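Local coordinates for protein endonuclease V (Streptomyces avermitilis, PDB 3GOC) that probably nicks DNA at the second phosphodiester bond 3' to a deoxyinosine, with magnesium as cofactor, in the repair of deaminated bases, at residues Gly158-Leu163 with Arg172-Gln177; Glu73-Gly78 with Asp217-Arg222; Gly109-Asp114 with Leu136-Val141; Ala19-Leu24 with Arg122-Ala127. One frame throughout, in Å; residues are numbered along the deposited sequence.

Contact 1: Gly158-Leu163 with Arg172-Gln177; sequences GSAAPL and RALRTQ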
loop_
_atom_site.group_PDB
_atom_site.type_symbol
_atom_site.label_atom_id
_atom_site.label_comp_id
_atom_site.label_asym_id
_atom_site.label_seq_id
_atom_site.Cartn_x
_atom_site.Cartn_y
_atom_site.Cartn_z
ATOM N N GLY A 158 -5.956 7.204 -1.948
ATOM C CA GLY A 158 -5.560 6.281 -2.998
ATOM C C GLY A 158 -5.512 6.955 -4.359
ATOM O O GLY A 158 -4.814 6.499 -5.268
ATOM N N SER A 159 -6.264 8.043 -4.498
ATOM C CA SER A 159 -6.313 8.806 -5.739
ATOM C C SER A 159 -4.957 9.439 -6.038
ATOM O O SER A 159 -4.239 9.859 -5.129
ATOM C CB SER A 159 -7.361 9.917 -5.638
ATOM O OG SER A 159 -8.649 9.395 -5.365
ATOM N N ALA A 160 -4.619 9.522 -7.318
ATOM C CA ALA A 160 -3.356 10.107 -7.724
ATOM C C ALA A 160 -3.536 10.967 -8.965
ATOM O O ALA A 160 -4.574 10.925 -9.632
ATOM C CB ALA A 160 -2.335 8.999 -8.001
ATOM N N ALA A 161 -2.515 11.754 -9.263
ATOM C CA ALA A 161 -2.519 12.608 -10.440
ATOM C C ALA A 161 -1.063 12.833 -10.810
ATOM O O ALA A 161 -0.187 12.827 -9.951
ATOM C CB ALA A 161 -3.203 13.933 -10.132
ATOM N N PRO A 162 -0.782 13.011 -12.100
ATOM C CA PRO A 162 0.594 13.237 -12.539
ATOM C C PRO A 162 1.214 14.507 -11.952
ATOM O O PRO A 162 0.562 15.553 -11.871
ATOM C CB PRO A 162 0.456 13.330 -14.059
ATOM C CG PRO A 162 -0.733 12.461 -14.343
ATOM C CD PRO A 162 -1.685 12.860 -13.252
ATOM N N LEU A 163 2.468 14.403 -11.520
ATOM C CA LEU A 163 3.206 15.554 -11.002
ATOM C C LEU A 163 4.107 15.917 -12.179
ATOM O O LEU A 163 4.899 15.091 -12.631
ATOM C CB LEU A 163 4.052 15.157 -9.788
ATOM C CG LEU A 163 4.788 16.310 -9.098
ATOM C CD1 LEU A 163 3.785 17.330 -8.563
ATOM C CD2 LEU A 163 5.647 15.761 -7.958
ATOM N N ARG A 172 3.954 11.652 -8.841
ATOM C CA ARG A 172 2.507 11.749 -8.708
ATOM C C ARG A 172 2.078 12.423 -7.422
ATOM O O ARG A 172 2.724 12.269 -6.386
ATOM C CB ARG A 172 1.863 10.361 -8.740
ATOM C CG ARG A 172 1.900 9.674 -10.081
ATOM C CD ARG A 172 1.379 8.257 -9.965
ATOM N NE ARG A 172 1.573 7.518 -11.207
ATOM C CZ ARG A 172 1.466 6.197 -11.309
ATOM N NH1 ARG A 172 1.661 5.609 -12.482
ATOM N NH2 ARG A 172 1.175 5.468 -10.237
ATOM N N ALA A 173 0.991 13.182 -7.497
ATOM C CA ALA A 173 0.431 13.790 -6.303
ATOM C C ALA A 173 -0.454 12.632 -5.833
ATOM O O ALA A 173 -1.269 12.114 -6.601
ATOM C CB ALA A 173 -0.410 15.002 -6.660
ATOM N N LEU A 174 -0.275 12.204 -4.588
ATOM C CA LEU A 174 -1.022 11.069 -4.060
ATOM C C LEU A 174 -1.841 11.423 -2.834
ATOM O O LEU A 174 -1.315 11.978 -1.869
ATOM C CB LEU A 174 -0.046 9.948 -3.693
ATOM C CG LEU A 174 -0.639 8.669 -3.103
ATOM C CD1 LEU A 174 -1.442 7.940 -4.174
ATOM C CD2 LEU A 174 0.487 7.773 -2.589
ATOM N N ARG A 175 -3.128 11.095 -2.875
ATOM C CA ARG A 175 -4.024 11.360 -1.760
ATOM C C ARG A 175 -3.805 10.258 -0.727
ATOM O O ARG A 175 -4.257 9.129 -0.922
ATOM C CB ARG A 175 -5.485 11.339 -2.241
ATOM C CG ARG A 175 -6.490 11.820 -1.202
ATOM C CD ARG A 175 -6.519 13.343 -1.122
ATOM N NE ARG A 175 -7.068 13.943 -2.342
ATOM C CZ ARG A 175 -7.165 15.253 -2.558
ATOM N NH1 ARG A 175 -6.750 16.114 -1.641
ATOM N NH2 ARG A 175 -7.670 15.708 -3.698
ATOM N N THR A 176 -3.098 10.570 0.360
ATOM C CA THR A 176 -2.845 9.577 1.401
ATOM C C THR A 176 -3.944 9.599 2.454
ATOM O O THR A 176 -4.157 8.616 3.156
ATOM C CB THR A 176 -1.465 9.796 2.070
ATOM O OG1 THR A 176 -1.325 11.175 2.440
ATOM C CG2 THR A 176 -0.343 9.416 1.107
ATOM N N GLN A 177 -4.642 10.726 2.559
ATOM C CA GLN A 177 -5.753 10.845 3.500
ATOM C C GLN A 177 -6.934 11.522 2.809
ATOM O O GLN A 177 -6.778 12.535 2.125
ATOM C CB GLN A 177 -5.339 11.634 4.743
ATOM C CG GLN A 177 -4.473 10.843 5.724
ATOM C CD GLN A 177 -5.156 9.578 6.223
ATOM O OE1 GLN A 177 -6.343 9.592 6.563
ATOM N NE2 GLN A 177 -4.408 8.479 6.280
#

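Contact 2: Glu73-Gly78 with Asp217-Arg222; sequences EATAVG and DSLCRR. With MG (magnesium ion), chain C.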
loop_
_atom_site.group_PDB
_atom_site.type_symbol
_atom_site.label_atom_id
_atom_site.label_comp_id
_atom_site.label_asym_id
_atom_site.label_seq_id
_atom_site.Cartn_x
_atom_site.Cartn_y
_atom_site.Cartn_z
ATOM N N GLU A 73 17.194 1.426 14.313
ATOM C CA GLU A 73 17.394 2.844 14.035
ATOM C C GLU A 73 18.848 3.218 14.257
ATOM O O GLU A 73 19.562 2.549 15.002
ATOM C CB GLU A 73 16.492 3.702 14.927
ATOM C CG GLU A 73 16.729 3.530 16.410
ATOM C CD GLU A 73 15.773 4.358 17.251
ATOM O OE1 GLU A 73 14.548 4.265 17.024
ATOM O OE2 GLU A 73 16.247 5.099 18.138
ATOM N N ALA A 74 19.288 4.283 13.594
ATOM C CA ALA A 74 20.663 4.744 13.726
ATOM C C ALA A 74 20.758 6.191 13.278
ATOM O O ALA A 74 19.953 6.649 12.474
ATOM C CB ALA A 74 21.590 3.876 12.881
ATOM N N THR A 75 21.730 6.915 13.818
ATOM C CA THR A 75 21.941 8.302 13.431
ATOM C C THR A 75 23.428 8.525 13.208
ATOM O O THR A 75 24.263 7.711 13.610
ATOM C CB THR A 75 21.453 9.298 14.514
ATOM O OG1 THR A 75 22.153 9.056 15.740
ATOM C CG2 THR A 75 19.961 9.163 14.736
ATOM N N ALA A 76 23.749 9.630 12.552
ATOM C CA ALA A 76 25.134 9.987 12.288
ATOM C C ALA A 76 25.229 11.505 12.263
ATOM O O ALA A 76 24.282 12.187 11.873
ATOM C CB ALA A 76 25.585 9.413 10.953
ATOM N N VAL A 77 26.368 12.023 12.701
ATOM C CA VAL A 77 26.609 13.458 12.722
ATOM C C VAL A 77 27.698 13.729 11.698
ATOM O O VAL A 77 28.713 13.036 11.681
ATOM C CB VAL A 77 27.097 13.918 14.106
ATOM C CG1 VAL A 77 27.418 15.398 14.072
ATOM C CG2 VAL A 77 26.027 13.632 15.155
ATOM N N GLY A 78 27.492 14.717 10.834
ATOM C CA GLY A 78 28.504 15.000 9.834
ATOM C C GLY A 78 28.738 16.467 9.541
ATOM O O GLY A 78 27.946 17.326 9.920
ATOM N N ASP A 217 12.274 11.842 11.066
ATOM C CA ASP A 217 12.313 13.265 11.379
ATOM C C ASP A 217 12.492 13.470 12.879
ATOM O O ASP A 217 13.340 14.253 13.318
ATOM C CB ASP A 217 11.026 13.958 10.923
ATOM C CG ASP A 217 10.955 15.401 11.382
ATOM O OD1 ASP A 217 11.704 16.235 10.839
ATOM O OD2 ASP A 217 10.164 15.701 12.303
ATOM N N SER A 218 11.693 12.760 13.668
ATOM C CA SER A 218 11.772 12.895 15.116
ATOM C C SER A 218 13.153 12.507 15.616
ATOM O O SER A 218 13.737 13.195 16.456
ATOM C CB SER A 218 10.718 12.018 15.795
ATOM O OG SER A 218 9.408 12.517 15.554
ATOM N N LEU A 219 13.689 11.413 15.083
ATOM C CA LEU A 219 14.995 10.941 15.525
ATOM C C LEU A 219 16.171 11.844 15.158
ATOM O O LEU A 219 17.038 12.095 15.999
ATOM C CB LEU A 219 15.243 9.513 15.021
ATOM C CG LEU A 219 16.585 8.886 15.426
ATOM C CD1 LEU A 219 16.757 8.887 16.947
ATOM C CD2 LEU A 219 16.645 7.464 14.892
ATOM N N CYS A 220 16.235 12.338 13.928
ATOM C CA CYS A 220 17.364 13.203 13.611
ATOM C C CYS A 220 17.312 14.511 14.393
ATOM O O CYS A 220 18.351 15.070 14.742
ATOM C CB CYS A 220 17.473 13.482 12.103
ATOM S SG CYS A 220 16.128 14.383 11.290
ATOM N N ARG A 221 16.110 15.005 14.664
ATOM C CA ARG A 221 15.984 16.240 15.427
ATOM C C ARG A 221 16.476 16.009 16.858
ATOM O O ARG A 221 17.160 16.863 17.430
ATOM C CB ARG A 221 14.531 16.718 15.430
ATOM C CG ARG A 221 14.072 17.309 14.097
ATOM C CD ARG A 221 12.565 17.535 14.084
ATOM N NE ARG A 221 12.109 18.278 12.914
ATOM C CZ ARG A 221 12.269 19.587 12.749
ATOM N NH1 ARG A 221 11.819 20.180 11.651
ATOM N NH2 ARG A 221 12.872 20.308 13.685
ATOM N N ARG A 222 16.145 14.856 17.436
ATOM C CA ARG A 222 16.593 14.555 18.794
ATOM C C ARG A 222 18.112 14.395 18.827
ATOM O O ARG A 222 18.778 14.907 19.726
ATOM C CB ARG A 222 15.942 13.270 19.321
ATOM C CG ARG A 222 16.294 12.990 20.780
ATOM C CD ARG A 222 15.685 11.695 21.281
ATOM N NE ARG A 222 16.345 10.524 20.719
ATOM C CZ ARG A 222 15.943 9.275 20.924
ATOM N NH1 ARG A 222 14.878 9.040 21.677
ATOM N NH2 ARG A 222 16.613 8.263 20.391
HETATM MG MG MG C . 12.648 16.599 8.874
HETATM O O HOH W 1 11.766 18.744 8.977
HETATM O O HOH W 2 14.448 17.365 10.091
HETATM O O HOH W 3 10.685 15.760 7.903
#

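Contact 3: Gly109-Asp114 with Leu136-Val141; sequences GLIVCD and LPTIGV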
loop_
_atom_site.group_PDB
_atom_site.type_symbol
_atom_site.label_atom_id
_atom_site.label_comp_id
_atom_site.label_asym_id
_atom_site.label_seq_id
_atom_site.Cartn_x
_atom_site.Cartn_y
_atom_site.Cartn_z
ATOM N N GLY A 109 16.090 -2.434 3.205
ATOM C CA GLY A 109 14.990 -2.883 2.370
ATOM C C GLY A 109 14.728 -1.780 1.360
ATOM O O GLY A 109 15.566 -1.514 0.498
ATOM N N LEU A 110 13.568 -1.140 1.459
ATOM C CA LEU A 110 13.217 -0.034 0.569
ATOM C C LEU A 110 13.414 1.258 1.362
ATOM O O LEU A 110 12.893 1.388 2.469
ATOM C CB LEU A 110 11.756 -0.165 0.130
ATOM C CG LEU A 110 11.127 0.904 -0.768
ATOM C CD1 LEU A 110 10.740 2.103 0.047
ATOM C CD2 LEU A 110 12.075 1.269 -1.881
ATOM N N ILE A 111 14.170 2.204 0.809
ATOM C CA ILE A 111 14.417 3.467 1.504
ATOM C C ILE A 111 13.449 4.544 1.035
ATOM O O ILE A 111 13.296 4.777 -0.164
ATOM C CB ILE A 111 15.863 3.986 1.283
ATOM C CG1 ILE A 111 16.883 2.971 1.812
ATOM C CG2 ILE A 111 16.045 5.325 1.992
ATOM C CD1 ILE A 111 17.041 1.756 0.939
ATOM N N VAL A 112 12.780 5.184 1.989
ATOM C CA VAL A 112 11.829 6.247 1.691
ATOM C C VAL A 112 12.424 7.561 2.191
ATOM O O VAL A 112 12.593 7.759 3.395
ATOM C CB VAL A 112 10.471 5.991 2.395
ATOM C CG1 VAL A 112 9.473 7.084 2.030
ATOM C CG2 VAL A 112 9.933 4.614 1.993
ATOM N N CYS A 113 12.756 8.452 1.260
ATOM C CA CYS A 113 13.335 9.749 1.609
ATOM C C CYS A 113 12.271 10.823 1.725
ATOM O O CYS A 113 11.278 10.812 0.999
ATOM C CB CYS A 113 14.344 10.184 0.543
ATOM S SG CYS A 113 15.732 9.070 0.316
ATOM N N ASP A 114 12.474 11.743 2.663
ATOM C CA ASP A 114 11.558 12.866 2.830
ATOM C C ASP A 114 12.106 13.879 1.833
ATOM O O ASP A 114 12.918 14.739 2.177
ATOM C CB ASP A 114 11.646 13.438 4.242
ATOM C CG ASP A 114 10.766 14.658 4.432
ATOM O OD1 ASP A 114 11.032 15.464 5.354
ATOM O OD2 ASP A 114 9.798 14.824 3.665
ATOM N N LEU A 136 20.434 0.329 -3.643
ATOM C CA LEU A 136 19.161 -0.118 -3.082
ATOM C C LEU A 136 17.930 0.600 -3.620
ATOM O O LEU A 136 18.020 1.708 -4.140
ATOM C CB LEU A 136 19.196 0.041 -1.560
ATOM C CG LEU A 136 20.374 -0.656 -0.864
ATOM C CD1 LEU A 136 20.438 -0.214 0.590
ATOM C CD2 LEU A 136 20.228 -2.173 -0.971
ATOM N N PRO A 137 16.756 -0.039 -3.509
ATOM C CA PRO A 137 15.493 0.537 -3.972
ATOM C C PRO A 137 15.187 1.758 -3.116
ATOM O O PRO A 137 15.261 1.697 -1.887
ATOM C CB PRO A 137 14.488 -0.580 -3.715
ATOM C CG PRO A 137 15.311 -1.813 -3.799
ATOM C CD PRO A 137 16.558 -1.429 -3.065
ATOM N N THR A 138 14.842 2.864 -3.761
ATOM C CA THR A 138 14.525 4.086 -3.032
ATOM C C THR A 138 13.406 4.864 -3.701
ATOM O O THR A 138 13.209 4.780 -4.914
ATOM C CB THR A 138 15.723 5.051 -2.973
ATOM O OG1 THR A 138 15.965 5.574 -4.285
ATOM C CG2 THR A 138 16.966 4.349 -2.472
ATOM N N ILE A 139 12.672 5.624 -2.899
ATOM C CA ILE A 139 11.618 6.484 -3.415
ATOM C C ILE A 139 11.646 7.747 -2.586
ATOM O O ILE A 139 12.270 7.801 -1.523
ATOM C CB ILE A 139 10.189 5.881 -3.297
ATOM C CG1 ILE A 139 9.791 5.725 -1.831
ATOM C CG2 ILE A 139 10.121 4.560 -4.043
ATOM C CD1 ILE A 139 8.332 5.336 -1.647
ATOM N N GLY A 140 10.979 8.770 -3.090
ATOM C CA GLY A 140 10.892 10.012 -2.356
ATOM C C GLY A 140 9.426 10.347 -2.132
ATOM O O GLY A 140 8.577 10.077 -2.981
ATOM N N VAL A 141 9.121 10.891 -0.962
ATOM C CA VAL A 141 7.773 11.333 -0.647
ATOM C C VAL A 141 7.984 12.707 -0.037
ATOM O O VAL A 141 8.674 12.847 0.975
ATOM C CB VAL A 141 7.049 10.428 0.369
ATOM C CG1 VAL A 141 5.659 11.000 0.646
ATOM C CG2 VAL A 141 6.921 9.009 -0.179
#

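Contact 4: Ala19-Leu24 with Arg122-Ala127; sequences AVQDEL and RRFGLA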
loop_
_atom_site.group_PDB
_atom_site.type_symbol
_atom_site.label_atom_id
_atom_site.label_comp_id
_atom_site.label_asym_id
_atom_site.label_seq_id
_atom_site.Cartn_x
_atom_site.Cartn_y
_atom_site.Cartn_z
ATOM N N ALA A 19 28.223 17.811 -12.763
ATOM C CA ALA A 19 28.859 16.774 -13.568
ATOM C C ALA A 19 28.649 15.410 -12.916
ATOM O O ALA A 19 28.426 14.418 -13.608
ATOM C CB ALA A 19 30.351 17.068 -13.723
ATOM N N VAL A 20 28.717 15.362 -11.587
ATOM C CA VAL A 20 28.509 14.108 -10.866
ATOM C C VAL A 20 27.070 13.655 -11.084
ATOM O O VAL A 20 26.810 12.478 -11.329
ATOM C CB VAL A 20 28.782 14.264 -9.340
ATOM C CG1 VAL A 20 28.347 13.001 -8.595
ATOM C CG2 VAL A 20 30.263 14.525 -9.096
ATOM N N GLN A 21 26.129 14.592 -11.008
ATOM C CA GLN A 21 24.724 14.249 -11.210
ATOM C C GLN A 21 24.478 13.674 -12.598
ATOM O O GLN A 21 23.799 12.659 -12.736
ATOM C CB GLN A 21 23.836 15.480 -11.015
ATOM C CG GLN A 21 23.900 16.086 -9.623
ATOM C CD GLN A 21 22.937 17.245 -9.464
ATOM O OE1 GLN A 21 22.879 18.129 -10.316
ATOM N NE2 GLN A 21 22.191 17.259 -8.364
ATOM N N ASP A 22 25.021 14.319 -13.624
ATOM C CA ASP A 22 24.810 13.832 -14.983
ATOM C C ASP A 22 25.464 12.474 -15.225
ATOM O O ASP A 22 24.979 11.681 -16.031
ATOM C CB ASP A 22 25.320 14.847 -16.011
ATOM C CG ASP A 22 24.525 16.142 -15.994
ATOM O OD1 ASP A 22 23.335 16.109 -15.612
ATOM O OD2 ASP A 22 25.084 17.188 -16.380
ATOM N N GLU A 23 26.556 12.202 -14.521
ATOM C CA GLU A 23 27.259 10.937 -14.677
ATOM C C GLU A 23 26.582 9.799 -13.914
ATOM O O GLU A 23 26.432 8.696 -14.441
ATOM C CB GLU A 23 28.710 11.096 -14.222
ATOM C CG GLU A 23 29.497 12.081 -15.083
ATOM C CD GLU A 23 30.774 12.570 -14.425
ATOM O OE1 GLU A 23 31.498 13.380 -15.047
ATOM O OE2 GLU A 23 31.059 12.153 -13.283
ATOM N N LEU A 24 26.164 10.071 -12.681
ATOM C CA LEU A 24 25.513 9.054 -11.859
ATOM C C LEU A 24 24.066 8.763 -12.256
ATOM O O LEU A 24 23.546 7.683 -11.966
ATOM C CB LEU A 24 25.562 9.453 -10.380
ATOM C CG LEU A 24 26.931 9.444 -9.693
ATOM C CD1 LEU A 24 26.773 9.848 -8.234
ATOM C CD2 LEU A 24 27.551 8.053 -9.796
ATOM N N ARG A 122 17.437 18.171 -12.527
ATOM C CA ARG A 122 18.303 17.334 -13.342
ATOM C C ARG A 122 17.913 15.867 -13.223
ATOM O O ARG A 122 18.700 14.968 -13.530
ATOM C CB ARG A 122 19.772 17.522 -12.946
ATOM C CG ARG A 122 20.482 18.622 -13.721
ATOM C CD ARG A 122 21.961 18.674 -13.375
ATOM N NE ARG A 122 22.803 18.772 -14.565
ATOM C CZ ARG A 122 22.828 19.817 -15.386
ATOM N NH1 ARG A 122 22.054 20.868 -15.155
ATOM N NH2 ARG A 122 23.634 19.811 -16.439
ATOM N N ARG A 123 16.683 15.636 -12.776
ATOM C CA ARG A 123 16.154 14.287 -12.612
ATOM C C ARG A 123 17.076 13.436 -11.742
ATOM O O ARG A 123 17.207 12.232 -11.950
ATOM C CB ARG A 123 15.979 13.629 -13.984
ATOM C CG ARG A 123 15.125 14.435 -14.957
ATOM C CD ARG A 123 13.660 14.459 -14.542
ATOM N NE ARG A 123 12.828 15.159 -15.526
ATOM C CZ ARG A 123 12.692 16.479 -15.599
ATOM N NH1 ARG A 123 13.325 17.268 -14.740
ATOM N NH2 ARG A 123 11.929 17.014 -16.542
ATOM N N PHE A 124 17.711 14.062 -10.759
ATOM C CA PHE A 124 18.617 13.329 -9.885
ATOM C C PHE A 124 18.630 13.914 -8.478
ATOM O O PHE A 124 19.658 14.397 -8.001
ATOM C CB PHE A 124 20.027 13.332 -10.483
ATOM C CG PHE A 124 20.931 12.276 -9.907
ATOM C CD1 PHE A 124 22.036 12.628 -9.137
ATOM C CD2 PHE A 124 20.696 10.930 -10.168
ATOM C CE1 PHE A 124 22.888 11.649 -8.621
ATOM C CE2 PHE A 124 21.536 9.940 -9.657
ATOM C CZ PHE A 124 22.639 10.299 -8.892
ATOM N N GLY A 125 17.475 13.865 -7.822
ATOM C CA GLY A 125 17.366 14.376 -6.468
ATOM C C GLY A 125 17.891 13.378 -5.449
ATOM O O GLY A 125 18.367 12.298 -5.808
ATOM N N LEU A 126 17.773 13.733 -4.175
ATOM C CA LEU A 126 18.257 12.914 -3.068
ATOM C C LEU A 126 17.966 11.418 -3.163
ATOM O O LEU A 126 18.869 10.591 -3.024
ATOM C CB LEU A 126 17.687 13.449 -1.754
ATOM C CG LEU A 126 18.029 12.667 -0.486
ATOM C CD1 LEU A 126 19.524 12.776 -0.213
ATOM C CD2 LEU A 126 17.225 13.225 0.685
ATOM N N ALA A 127 16.708 11.066 -3.394
ATOM C CA ALA A 127 16.342 9.663 -3.471
ATOM C C ALA A 127 17.066 8.908 -4.582
ATOM O O ALA A 127 17.491 7.767 -4.387
ATOM C CB ALA A 127 14.832 9.518 -3.629
HETATM O O HOH W 4 21.799 15.094 -6.282
#

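Contact 1: Gly158-Leu163 with Arg172-Gln177
Gly158 N bonds to Arg175 O at 2.8 Å. The positive phi of Gly158, 104°, favours glycine. Ser159 O then accepts from Arg175 N at 2.8 Å. The same oxygen has Leu174 CD1 close by, at 3.5 Å. Ala160 and Leu174 form a non-hydrogen-bonded pair of this antiparallel hairpin, strands 160-165 and 168-174. Their side chains share a face, with Ala160 CB 4.1 Å from Leu174 CD1. Ala161 and Ala173 are the next, hydrogen-bonded pair. Ala161 N reaches Ala173 O at 3.0 Å, and Ala173 N returns to Ala161 O at 2.7 Å. Both methyls lie on the face opposite to Ala160 and Leu174. At Leu163, CB comes 3.6 Å from Arg172 N.

The arginine ends turn to other partners. Arg172 runs extended to a salt bridge with Asp194, and Arg175 bends at chi2 and chi3 to reach carbonyls of Pro153, Gly154 and Val180. The hairpin is thus held by backbone bonds. Its side chains tie it to neighbouring loops and helix 193-202, while backbone groups of Gly158 and Ala160 bond Arg27 and Glu23 of the second subunit.

Contact 2: Glu73-Gly78 with Asp217-Arg222
This contact belongs to the RNase H-like fold of endonuclease V, where the C-terminal helix 211-228 packs on the edge strand 70-79 of the central sheet. Leu219 on the helix meets Glu73 and Thr75 on the strand. The two segments run at 42° to each other, with axes 8.9 Å apart. The branched end of Leu219 is directed at the strand. There Thr75 CG2 sits 3.5 Å from Leu219 CG, tighter than usual for two carbons. Leu219 CD2 also lies against Glu73 CB at 3.8 Å. Ala59 of the next strand touches both Thr75 and Leu219. Beside this apolar patch, Glu73 OE2 and Arg222 NH2 form a long salt bridge, 3.9 Å, at the surface.

Away from the strand, the same helix carries part of the metal site. Asp217 OD1 binds a magnesium ion at 2.2 Å, together with three waters and Asp46. Arg221, one turn on, donates from NE to Asp217 OD1 at 2.9 Å, on the syn side but 26° out of the carboxylate plane. Its NH1 gives a further bond, 3.0 Å long, to a magnesium-bound water.

Contact 3: Gly109-Asp114 with Leu136-Val141
With chi1 at 178°, Leu110 swings its branched end across to Pro137, and CD2 lies 3.6 Å from Pro137 CB. The other methyl, CD1, lies 4.2 Å from Ile139 CG1, the two side chains crossing at about a right angle. Ile139 takes the less common chi1 of 65°, which places CG1 between the backbone N and the carbonyl carbon. From there CG1 packs 4.0 Å from Val112 CG2, and these two side chains lie side by side, pointing the same way. Val112 CG1 reaches Val141 CG2 at 3.9 Å. On the other face, Ile111 CD1 touches Leu136 CB at 3.7 Å, and Ile111 CB faces Thr138 CG2.

Strands 110-114 and 138-142 are parallel neighbours, joined through helix 126-134 in a beta-alpha-beta crossover. Four backbone bonds link them. Ile111 N donates to Pro137 O, 3.0 Å, and Cys113 N to Ile139 O, 2.9 Å. In return Ile139 N meets Ile111 O and Val141 N meets Cys113 O, the latter at 2.9 Å. The crossover helix covers Ile111 and Cys113, while helix 193-202 covers Ile139 and Val141.

Asp114, following Cys113, binds magnesium beside Asp46 of strand 41-49. The contact therefore pairs an apolar interior, with its backbone groups bonded between the strands, with a charged metal site at one end. The bonds at Cys113 N and O would hold the backbone just before that carboxylate.

Contact 4: Ala19-Leu24 with Arg122-Ala127
Arg122 grips Asp22 side-on with two nitrogens, one for each carboxylate oxygen. Its NH2 meets Asp22 OD2 at 3.0 Å, on the syn lone pair and in the guanidinium plane. NE donates to Asp22 OD1 at 2.9 Å, but this bond is bent and OD1 is tilted from the guanidinium plane. A further bond from NE to OD2 is weak. The carboxylate and guanidinium planes are turned 36° apart, so the match is not flat. The arginine chain bends at chi3 (134°), an unusual value that swings the guanidinium edge against Asp22. Asp22 OD1 has a second partner in Arg25.

The Gln21 side chain crosses Arg122 at about a right angle, though its amide is nearly parallel to the guanidinium. Gln21 OE1 lies 3.2 Å from Arg122 CD. Its NE2 bonds Gly87 O and, at 3.0 Å, a water that also bonds Phe124 O.

Phe124 has CG roughly anti to the backbone N (chi1 -162°), which brings its ring against the last turn of helix 14-24. The backbone oxygen of Gln21 stands over one ring face, 4.0 Å above the plane and toward the rim. Ring atom CD1 touches Gln21 CB at 3.9 Å, and CZ meets Leu24 CB at 3.4 Å. His129 of helix 126-134 also meets the ring.

The contact joins helix 14-24 to the loop before helix 126-134. Two arginines on Asp22 would favour its charged form. The water between Gln21 NE2 and Phe124 O ties the loop backbone to the helix.

Contact 3 is the most central, its centre about 5 Å from that of the chain. Contact 2 lies at the surface, contact 4 is partly buried, and contact 1 is a buried hairpin farther out. Contacts 1, 2 and 3 all reach the same mixed sheet, with 1 and 2 on opposite sides of the chain's centre. Backbone bonds dominate 1 and 3, antiparallel in one and parallel in the other. Contacts 2 and 4 rely on side chains, with a long ion pair in 2 and a close one in 4. Helix 126-134 begins in contact 4 and connects the strands of contact 3. Contacts 2 and 3 each supply an aspartate to one of two magnesium ions, both shared with Asp46.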